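Local coordinates for alpha-L-rhamnosidase (PDB 6GSZ), which probably hydrolyses terminal non-reducing alpha-L-rhamnose residues from alpha-L-rhamnosides, at residues M547-Y552 / L620-E625; M612-S617 / N628-H633. All coordinates share one frame; numbering follows the deposited sequence.

Interaction 1. Residues M547-Y552 / L620-E625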
loop_
_atom_site.group_PDB
_atom_site.type_symbol
_atom_site.label_atom_id
_atom_site.label_comp_id
_atom_site.label_asym_id
_atom_site.label_seq_id
_atom_site.Cartn_x
_atom_site.Cartn_y
_atom_site.Cartn_z
ATOM N N MET A 547 7.594 -7.740 14.594
ATOM C CA MET A 547 6.606 -6.781 14.212
ATOM C C MET A 547 5.266 -7.033 14.939
ATOM O O MET A 547 4.564 -6.101 15.342
ATOM C CB MET A 547 6.485 -6.773 12.689
ATOM C CG MET A 547 5.554 -5.764 12.184
ATOM S SD MET A 547 5.807 -5.392 10.421
ATOM C CE MET A 547 5.545 -6.993 9.668
ATOM N N LEU A 548 4.927 -8.314 15.139
ATOM C CA LEU A 548 3.687 -8.611 15.893
ATOM C C LEU A 548 3.788 -8.071 17.325
ATOM O O LEU A 548 2.862 -7.440 17.842
ATOM C CB LEU A 548 3.420 -10.114 15.886
ATOM C CG LEU A 548 2.097 -10.531 16.522
ATOM C CD1 LEU A 548 0.920 -9.965 15.781
ATOM C CD2 LEU A 548 1.989 -12.057 16.574
ATOM N N GLU A 549 4.955 -8.262 17.955
ATOM C CA GLU A 549 5.169 -7.718 19.297
ATOM C C GLU A 549 5.087 -6.177 19.297
ATOM O O GLU A 549 4.456 -5.632 20.208
ATOM C CB GLU A 549 6.515 -8.157 19.862
ATOM C CG GLU A 549 6.766 -7.715 21.280
ATOM C CD GLU A 549 5.942 -8.430 22.327
ATOM O OE1 GLU A 549 5.840 -9.672 22.238
ATOM O OE2 GLU A 549 5.424 -7.736 23.243
ATOM N N GLU A 550 5.676 -5.490 18.302
ATOM C CA GLU A 550 5.592 -4.006 18.332
ATOM C C GLU A 550 4.155 -3.528 18.133
ATOM O O GLU A 550 3.804 -2.432 18.623
ATOM C CB GLU A 550 6.611 -3.419 17.368
ATOM C CG GLU A 550 6.202 -3.275 15.945
ATOM C CD GLU A 550 7.351 -3.039 14.970
ATOM O OE1 GLU A 550 8.502 -3.470 15.302
ATOM O OE2 GLU A 550 7.081 -2.488 13.871
ATOM N N GLN A 551 3.339 -4.316 17.433
ATOM C CA GLN A 551 1.946 -3.972 17.132
ATOM C C GLN A 551 0.971 -4.418 18.241
ATOM O O GLN A 551 -0.222 -4.088 18.202
ATOM C CB GLN A 551 1.574 -4.503 15.753
ATOM C CG GLN A 551 2.334 -3.765 14.662
ATOM C CD GLN A 551 2.391 -4.460 13.324
ATOM O OE1 GLN A 551 1.680 -5.439 13.081
ATOM N NE2 GLN A 551 3.223 -3.949 12.422
ATOM N N TYR A 552 1.472 -5.193 19.205
ATOM C CA TYR A 552 0.630 -5.743 20.226
ATOM C C TYR A 552 -0.020 -4.695 21.115
ATOM O O TYR A 552 -1.241 -4.789 21.387
ATOM C CB TYR A 552 1.393 -6.744 21.096
ATOM C CG TYR A 552 0.520 -7.463 22.087
ATOM C CD1 TYR A 552 -0.369 -8.435 21.669
ATOM C CD2 TYR A 552 0.545 -7.153 23.433
ATOM C CE1 TYR A 552 -1.137 -9.151 22.569
ATOM C CE2 TYR A 552 -0.242 -7.845 24.352
ATOM C CZ TYR A 552 -1.107 -8.826 23.914
ATOM O OH TYR A 552 -1.872 -9.538 24.807
ATOM N N LEU A 620 2.487 -14.850 20.869
ATOM C CA LEU A 620 3.542 -14.111 21.577
ATOM C C LEU A 620 3.847 -14.645 22.973
ATOM O O LEU A 620 4.637 -14.086 23.675
ATOM C CB LEU A 620 3.118 -12.645 21.698
ATOM C CG LEU A 620 3.051 -11.859 20.394
ATOM C CD1 LEU A 620 2.553 -10.441 20.649
ATOM C CD2 LEU A 620 4.377 -11.843 19.634
ATOM N N SER A 621 3.291 -15.807 23.327
ATOM C CA SER A 621 3.564 -16.435 24.642
ATOM C C SER A 621 3.184 -15.507 25.793
ATOM O O SER A 621 3.833 -15.464 26.834
ATOM C CB SER A 621 5.002 -16.883 24.782
ATOM O OG SER A 621 5.082 -18.207 24.400
ATOM N N LYS A 622 2.064 -14.805 25.635
ATOM C CA LYS A 622 1.492 -13.998 26.688
ATOM C C LYS A 622 0.280 -14.764 27.253
ATOM O O LYS A 622 -0.860 -14.592 26.838
ATOM C CB LYS A 622 1.110 -12.625 26.139
ATOM C CG LYS A 622 2.276 -11.799 25.637
ATOM C CD LYS A 622 1.850 -10.461 25.137
ATOM C CE LYS A 622 2.903 -9.702 24.354
ATOM N NZ LYS A 622 4.026 -9.304 25.197
ATOM N N GLY A 623 0.553 -15.673 28.206
ATOM C CA GLY A 623 -0.432 -16.632 28.671
ATOM C C GLY A 623 -1.587 -16.003 29.428
ATOM O O GLY A 623 -2.738 -16.397 29.239
ATOM N N GLU A 624 -1.266 -15.073 30.341
ATOM C CA GLU A 624 -2.313 -14.441 31.106
ATOM C C GLU A 624 -3.319 -13.760 30.174
ATOM O O GLU A 624 -4.551 -13.864 30.311
ATOM C CB GLU A 624 -1.760 -13.426 32.095
ATOM C CG GLU A 624 -1.055 -14.082 33.262
ATOM C CD GLU A 624 -0.349 -13.075 34.172
ATOM O OE1 GLU A 624 -0.130 -13.431 35.329
ATOM O OE2 GLU A 624 -0.010 -11.943 33.718
ATOM N N GLU A 625 -2.779 -13.018 29.227
ATOM C CA GLU A 625 -3.590 -12.316 28.237
ATOM C C GLU A 625 -4.387 -13.287 27.368
ATOM O O GLU A 625 -5.590 -13.092 27.170
ATOM C CB GLU A 625 -2.705 -11.455 27.354
ATOM C CG GLU A 625 -2.059 -10.277 28.101
ATOM C CD GLU A 625 -0.769 -10.513 28.875
ATOM O OE1 GLU A 625 -0.342 -11.668 29.101
ATOM O OE2 GLU A 625 -0.187 -9.485 29.295
HETATM O O HOH W 1 5.864 -11.623 24.400
#
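L620 and K622 pack against Y552, E549 and L548 of helix 545-562, joining that helix of the six-hairpin glycosidase domain, an (α/α)6 barrel, to the turn between helices 598-619 and 623-644. A Schellman motif, with S621 at positive phi as its C-prime residue, ends helix 598-619, and K622 is the N-cap position of the next helix. L620 spreads its two methyls: CD2 lies 3.9 Å from L548 CD2, while CD1 lies 3.7 Å from Y552 CD1, meeting that ring obliquely. Y552 reaches the turn with CG anti to the backbone N (chi1 -174°), its ring running past K622 in the opposite direction. K622 covers one ring face as a CH-pi contact, CE standing 3.8 Å from the Y552 centroid and 21° off the ring normal. The lysine chain then bends at its last torsion (chi4 -67°), which brings the ammonium to E549. A water accepts from K622 NZ and lies 2.8 Å from L620 O and 2.9 Å from E549 OE1, placed to bridge both polar side chains and the turn's backbone. Y552 OH is hydrogen-bonded to S617. The salt bridge itself runs from K622 NZ to the syn lone pair of E549 OE2, at 2.9 Å.

Interaction 2. Residues M612-S617 / N628-H633. With NAG (2-acetamido-2-deoxy-beta-D-glucopyranose), chain D; NAG (2-acetamido-2-deoxy-beta-D-glucopyranose), chain C.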
loop_
_atom_site.group_PDB
_atom_site.type_symbol
_atom_site.label_atom_id
_atom_site.label_comp_id
_atom_site.label_asym_id
_atom_site.label_seq_id
_atom_site.Cartn_x
_atom_site.Cartn_y
_atom_site.Cartn_z
ATOM N N MET A 612 -9.027 -12.477 17.779
ATOM C CA MET A 612 -7.720 -12.207 17.184
ATOM C C MET A 612 -6.711 -11.865 18.279
ATOM O O MET A 612 -5.536 -12.317 18.223
ATOM C CB MET A 612 -7.755 -11.076 16.157
ATOM C CG MET A 612 -8.391 -11.461 14.819
ATOM S SD MET A 612 -8.256 -10.156 13.588
ATOM C CE MET A 612 -9.351 -8.876 14.200
ATOM N N LEU A 613 -7.133 -11.073 19.267
ATOM C CA LEU A 613 -6.209 -10.666 20.333
ATOM C C LEU A 613 -5.802 -11.880 21.212
ATOM O O LEU A 613 -4.652 -11.978 21.609
ATOM C CB LEU A 613 -6.814 -9.509 21.143
ATOM C CG LEU A 613 -5.900 -8.939 22.242
ATOM C CD1 LEU A 613 -4.587 -8.391 21.665
ATOM C CD2 LEU A 613 -6.664 -7.864 22.997
ATOM N N ALA A 614 -6.742 -12.788 21.498
ATOM C CA ALA A 614 -6.421 -14.047 22.184
ATOM C C ALA A 614 -5.340 -14.792 21.394
ATOM O O ALA A 614 -4.364 -15.251 21.976
ATOM C CB ALA A 614 -7.648 -14.909 22.361
ATOM N N ASN A 615 -5.542 -14.912 20.074
ATOM C CA ASN A 615 -4.669 -15.692 19.222
ATOM C C ASN A 615 -3.292 -15.042 19.112
ATOM O O ASN A 615 -2.266 -15.728 19.178
ATOM C CB ASN A 615 -5.321 -15.981 17.876
ATOM C CG ASN A 615 -6.458 -16.971 18.016
ATOM O OD1 ASN A 615 -6.889 -17.318 19.140
ATOM N ND2 ASN A 615 -6.965 -17.413 16.883
ATOM N N ILE A 616 -3.271 -13.705 18.973
ATOM C CA ILE A 616 -1.985 -12.992 18.934
ATOM C C ILE A 616 -1.248 -13.179 20.260
ATOM O O ILE A 616 -0.028 -13.393 20.292
ATOM C CB ILE A 616 -2.220 -11.491 18.629
ATOM C CG1 ILE A 616 -2.713 -11.287 17.202
ATOM C CG2 ILE A 616 -0.978 -10.704 18.949
ATOM C CD1 ILE A 616 -3.313 -9.887 17.044
ATOM N N SER A 617 -2.015 -13.104 21.367
ATOM C CA SER A 617 -1.427 -13.304 22.697
ATOM C C SER A 617 -0.754 -14.690 22.760
ATOM O O SER A 617 0.358 -14.800 23.230
ATOM C CB SER A 617 -2.488 -13.122 23.800
ATOM O OG SER A 617 -3.003 -11.797 23.767
ATOM N N ASN A 628 -7.230 -14.643 29.324
ATOM C CA ASN A 628 -8.156 -13.581 29.616
ATOM C C ASN A 628 -9.043 -13.345 28.399
ATOM O O ASN A 628 -10.273 -13.272 28.516
ATOM C CB ASN A 628 -7.399 -12.304 29.900
ATOM C CG ASN A 628 -8.267 -11.157 30.349
ATOM O OD1 ASN A 628 -9.140 -11.301 31.200
ATOM N ND2 ASN A 628 -8.037 -9.995 29.766
ATOM N N TYR A 629 -8.431 -13.194 27.215
ATOM C CA TYR A 629 -9.247 -12.873 26.027
ATOM C C TYR A 629 -10.081 -14.054 25.562
ATOM O O TYR A 629 -11.182 -13.860 25.052
ATOM C CB TYR A 629 -8.373 -12.265 24.928
ATOM C CG TYR A 629 -7.770 -10.942 25.357
ATOM C CD1 TYR A 629 -8.581 -9.896 25.779
ATOM C CD2 TYR A 629 -6.400 -10.761 25.432
ATOM C CE1 TYR A 629 -8.046 -8.711 26.279
ATOM C CE2 TYR A 629 -5.839 -9.576 25.894
ATOM C CZ TYR A 629 -6.673 -8.569 26.362
ATOM O OH TYR A 629 -6.138 -7.402 26.825
ATOM N N THR A 630 -9.586 -15.288 25.806
ATOM C CA THR A 630 -10.380 -16.477 25.535
ATOM C C THR A 630 -11.652 -16.455 26.404
ATOM O O THR A 630 -12.784 -16.760 25.899
ATOM C CB THR A 630 -9.528 -17.737 25.726
ATOM O OG1 THR A 630 -8.467 -17.739 24.771
ATOM C CG2 THR A 630 -10.315 -19.019 25.558
ATOM N N GLU A 631 -11.482 -16.116 27.683
ATOM C CA GLU A 631 -12.582 -16.029 28.689
ATOM C C GLU A 631 -13.593 -14.954 28.258
ATOM O O GLU A 631 -14.811 -15.143 28.271
ATOM C CB GLU A 631 -12.018 -15.730 30.087
ATOM C CG GLU A 631 -11.311 -16.927 30.739
ATOM C CD GLU A 631 -10.532 -16.712 32.035
ATOM O OE1 GLU A 631 -10.637 -15.605 32.653
ATOM O OE2 GLU A 631 -9.804 -17.668 32.437
ATOM N N TRP A 632 -13.077 -13.758 27.960
ATOM C CA TRP A 632 -13.937 -12.635 27.515
ATOM C C TRP A 632 -14.680 -13.023 26.239
ATOM O O TRP A 632 -15.868 -12.735 26.095
ATOM C CB TRP A 632 -13.118 -11.357 27.279
ATOM C CG TRP A 632 -12.874 -10.557 28.515
ATOM C CD1 TRP A 632 -11.983 -10.779 29.519
ATOM C CD2 TRP A 632 -13.617 -9.402 28.917
ATOM N NE1 TRP A 632 -12.121 -9.844 30.510
ATOM C CE2 TRP A 632 -13.117 -8.989 30.169
ATOM C CE3 TRP A 632 -14.634 -8.663 28.313
ATOM C CZ2 TRP A 632 -13.605 -7.861 30.837
ATOM C CZ3 TRP A 632 -15.119 -7.560 28.976
ATOM C CH2 TRP A 632 -14.615 -7.173 30.216
ATOM N N HIS A 633 -13.990 -13.690 25.305
ATOM C CA HIS A 633 -14.644 -14.094 24.068
ATOM C C HIS A 633 -15.831 -15.030 24.365
ATOM O O HIS A 633 -16.898 -14.896 23.774
ATOM C CB HIS A 633 -13.631 -14.710 23.120
ATOM C CG HIS A 633 -14.187 -15.052 21.799
ATOM N ND1 HIS A 633 -14.754 -16.261 21.507
ATOM C CD2 HIS A 633 -14.216 -14.347 20.651
ATOM C CE1 HIS A 633 -15.128 -16.260 20.239
ATOM N NE2 HIS A 633 -14.818 -15.087 19.688
HETATM C C1 NAG D . -8.587 -8.772 30.182
HETATM C C2 NAG D . -7.356 -7.878 30.544
HETATM C C3 NAG D . -7.832 -6.598 31.232
HETATM C C4 NAG D . -8.934 -5.927 30.390
HETATM C C5 NAG D . -9.993 -6.891 29.916
HETATM C C6 NAG D . -10.942 -6.287 28.879
HETATM C C7 NAG D . -5.318 -9.128 30.879
HETATM C C8 NAG D . -4.399 -9.832 31.819
HETATM N N2 NAG D . -6.398 -8.546 31.389
HETATM O O3 NAG D . -6.722 -5.715 31.435
HETATM O O4 NAG D . -9.662 -4.959 31.173
HETATM O O5 NAG D . -9.429 -8.095 29.327
HETATM O O6 NAG D . -10.334 -6.211 27.571
HETATM O O7 NAG D . -5.098 -9.156 29.648
HETATM C C1 NAG C . -8.078 -18.322 16.909
HETATM C C2 NAG C . -8.764 -18.355 15.555
HETATM C C3 NAG C . -9.925 -19.363 15.579
HETATM C C4 NAG C . -9.438 -20.701 16.097
HETATM C C5 NAG C . -8.704 -20.527 17.420
HETATM C C6 NAG C . -8.115 -21.831 17.953
HETATM C C7 NAG C . -8.895 -16.417 14.081
HETATM C C8 NAG C . -9.495 -15.050 13.907
HETATM N N2 NAG C . -9.224 -17.046 15.206
HETATM O O3 NAG C . -10.441 -19.498 14.255
HETATM O O4 NAG C . -10.616 -21.499 16.334
HETATM O O5 NAG C . -7.624 -19.602 17.221
HETATM O O6 NAG C . -7.163 -22.402 17.020
HETATM O O7 NAG C . -8.134 -16.895 13.268
#
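An antiparallel helical hairpin of the six-hairpin glycosidase domain brings L613 and A614 of helix 598-619 against Y629 of helix 623-644. The segment axes approach to 8.4 Å, with their N-to-C directions 159° apart. The small side chain of A614 is consistent with this closeness: the A614 and Y629 CA atoms are 4.9 Å apart, and A614 CB touches Y629 CB at 3.8 Å. With its CG anti to the backbone N (chi1 -177°), L613 turns toward helix 623-644 and places CD2 over the centre of the Y629 ring in a CH-pi contact, 3.5 Å from the centroid and 14° off the normal. The opposite face carries N628 ND2, offset toward the rim, so the ring lies between a leucine methyl and a glycosylated amide. S617 OG sits at the ring edge and donates to L613 O at 2.7 Å; S617 N reaches the same carbonyl from the other face of its plane, so two bonds grip it. Both helices carry sugar: N615 ND2 and N628 ND2 are each bonded covalently to C1 of an N-acetylglucosamine. The sugar on N628 lays its C6 over one face of the W632 indole, 3.6 Å above the plane, and brings O6 to the Y629 edge. Y629 OH is hydrogen-bonded to D560 and K556 of helix 545-562, which also packs on L613, while helix 530-542 meets M612 and I616 through W536.

How the interactions relate
Interactions 1 and 2 have centres about 11 Å apart and share helix 623-644: the turn leading into it, with E625 of its first turn, meets helix 545-562 in interaction 1, and residues 628-633 meet helix 598-619 in interaction 2. S617 is the residue that connects them. Its OG makes a probable hydrogen bond to Y552 OH at 2.7 Å and packs on E625 CB at 3.6 Å, while its O probably accepts from K622 N at 2.9 Å. I616 CG2 adds packing 3.6 Å from Y552 CD1. Neither contact holds a residue of the glucose-binding pocket; both border glycans instead, E625 lying about 4 Å, side chain to sugar, from a bound N-acetylglucosamine.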